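Side-chain contact in A-adding tRNA nucleotidyltransferase (Aquifex aeolicus, PDB 4WBY), which adds the terminal adenosine to tRNAs ending in CC, completing the 3' CCA end with ATP as the nucleotide donor: residues E266-Y270 / G271-L275. Residues are numbered along the deposited sequence; the frame is centred on the assembly and turned at random.
Sequences ERIDY and GWLYL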
# COMPACT_ATOMS: atom_id res chain seq x y z
N GLU A 266 -10.69 -8.51 -13.71
CA GLU A 266 -9.42 -9.19 -13.89
C GLU A 266 -8.25 -8.39 -13.34
O GLU A 266 -7.10 -8.61 -13.72
CB GLU A 266 -9.17 -9.48 -15.36
CG GLU A 266 -10.25 -10.31 -16.02
CD GLU A 266 -9.94 -10.56 -17.48
OE1 GLU A 266 -8.86 -11.12 -17.77
OE2 GLU A 266 -10.75 -10.17 -18.34
N ARG A 267 -8.55 -7.45 -12.46
CA ARG A 267 -7.52 -6.62 -11.86
C ARG A 267 -6.51 -7.45 -11.07
O ARG A 267 -6.86 -8.47 -10.47
CB ARG A 267 -8.15 -5.56 -10.96
CG ARG A 267 -8.92 -4.52 -11.74
CD ARG A 267 -9.72 -3.61 -10.82
NE ARG A 267 -10.53 -2.66 -11.58
CZ ARG A 267 -11.55 -1.98 -11.09
NH1 ARG A 267 -11.90 -2.14 -9.82
NH2 ARG A 267 -12.22 -1.13 -11.86
N ILE A 268 -5.25 -7.03 -11.12
CA ILE A 268 -4.22 -7.64 -10.30
C ILE A 268 -3.61 -6.55 -9.43
O ILE A 268 -3.96 -5.38 -9.57
CB ILE A 268 -3.12 -8.33 -11.17
CG1 ILE A 268 -2.46 -7.34 -12.13
CG2 ILE A 268 -3.72 -9.50 -11.95
CD1 ILE A 268 -1.30 -7.96 -12.95
N ASP A 269 -2.72 -6.93 -8.52
CA ASP A 269 -2.05 -5.96 -7.68
C ASP A 269 -0.96 -5.27 -8.49
O ASP A 269 0.21 -5.67 -8.47
CB ASP A 269 -1.50 -6.64 -6.42
CG ASP A 269 -2.61 -7.17 -5.52
OD1 ASP A 269 -3.73 -6.62 -5.59
OD2 ASP A 269 -2.36 -8.13 -4.76
N TYR A 270 -1.36 -4.22 -9.20
CA TYR A 270 -0.50 -3.58 -10.20
C TYR A 270 0.77 -2.95 -9.65
O TYR A 270 1.72 -2.74 -10.40
CB TYR A 270 -1.27 -2.49 -10.95
CG TYR A 270 -2.53 -2.94 -11.65
CD1 TYR A 270 -2.47 -3.69 -12.83
CD2 TYR A 270 -3.78 -2.56 -11.18
CE1 TYR A 270 -3.62 -4.09 -13.48
CE2 TYR A 270 -4.94 -2.94 -11.83
CZ TYR A 270 -4.86 -3.70 -12.98
OH TYR A 270 -6.01 -4.07 -13.63
N GLY A 271 0.78 -2.62 -8.37
CA GLY A 271 1.96 -2.02 -7.77
C GLY A 271 3.22 -2.83 -8.00
O GLY A 271 4.31 -2.26 -8.18
N TRP A 272 3.09 -4.15 -8.01
CA TRP A 272 4.24 -5.01 -8.23
C TRP A 272 4.84 -4.82 -9.63
O TRP A 272 6.04 -5.01 -9.81
CB TRP A 272 3.86 -6.49 -8.04
CG TRP A 272 3.55 -6.84 -6.63
CD1 TRP A 272 2.31 -7.03 -6.09
CD2 TRP A 272 4.49 -7.03 -5.56
NE1 TRP A 272 2.42 -7.35 -4.76
CE2 TRP A 272 3.74 -7.35 -4.41
CE3 TRP A 272 5.88 -6.97 -5.47
CZ2 TRP A 272 4.35 -7.60 -3.17
CZ3 TRP A 272 6.49 -7.23 -4.25
CH2 TRP A 272 5.72 -7.54 -3.11
N LEU A 273 4.01 -4.45 -10.60
CA LEU A 273 4.51 -4.19 -11.95
C LEU A 273 5.45 -2.99 -11.99
O LEU A 273 6.45 -3.00 -12.71
CB LEU A 273 3.36 -3.95 -12.92
CG LEU A 273 2.38 -5.10 -13.13
CD1 LEU A 273 1.35 -4.72 -14.19
CD2 LEU A 273 3.12 -6.36 -13.53
N TYR A 274 5.13 -1.94 -11.24
CA TYR A 274 6.03 -0.81 -11.12
C TYR A 274 7.35 -1.25 -10.53
O TYR A 274 8.41 -0.84 -10.98
CB TYR A 274 5.43 0.29 -10.25
CG TYR A 274 4.26 1.02 -10.87
CD1 TYR A 274 4.46 2.11 -11.72
CD2 TYR A 274 2.96 0.64 -10.59
CE1 TYR A 274 3.40 2.78 -12.27
CE2 TYR A 274 1.89 1.31 -11.14
CZ TYR A 274 2.11 2.38 -11.98
OH TYR A 274 1.04 3.04 -12.52
N LEU A 275 7.27 -2.09 -9.50
CA LEU A 275 8.47 -2.60 -8.85
C LEU A 275 9.34 -3.40 -9.83
O LEU A 275 10.56 -3.25 -9.85
CB LEU A 275 8.10 -3.45 -7.64
CG LEU A 275 9.27 -3.75 -6.72
CD1 LEU A 275 9.68 -2.50 -5.96
CD2 LEU A 275 8.88 -4.87 -5.76
O HOH W 1 0.10 -8.27 -3.33
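Trp-272 N donates to Asp-269 O (3.3 Å) and Leu-273 N to Tyr-270 O (2.9 Å), two backbone bonds that wind the chain from an extended loop into the first turn of helix 271-278. An inverse gamma turn centred on Asp-269 brings Ile-268 O round toward Tyr-270 N just before the helix. The site is structural packing within the run of helices that begins with helix 183-194.

The side chains part in two directions. On one side, those of Tyr-270 and Leu-273, three residues apart, run alongside each other. Leu-273 CD1 meets the ring at its edge, 4.2 Å from Tyr-270 CD1. The CD1 methyl of Ile-268 reaches this same Leu-273 CD1 at 4.4 Å. Helices 243-262 and 336-342 pack against Tyr-270 and Leu-273, and Tyr-270 OH is hydrogen-bonded to His-259 ND1. Tyr-270 CG lies anti to its carbonyl carbon (chi1 -57°), which carries the ring back along the loop. Ile-268 O sits over one face of that ring, 3.2 Å from its plane and off the ring centre.

On the other side, Asp-269 CB lies in the plane of the Trp-272 indole, at its edge, 3.8 Å from Trp-272 CD1. The indole itself is buried against Met-294, Pro-297 and Val-300. Its N-H is satisfied by a water, which accepts from Trp-272 NE1 at 2.9 Å and donates to Asp-269 OD2 at 2.8 Å.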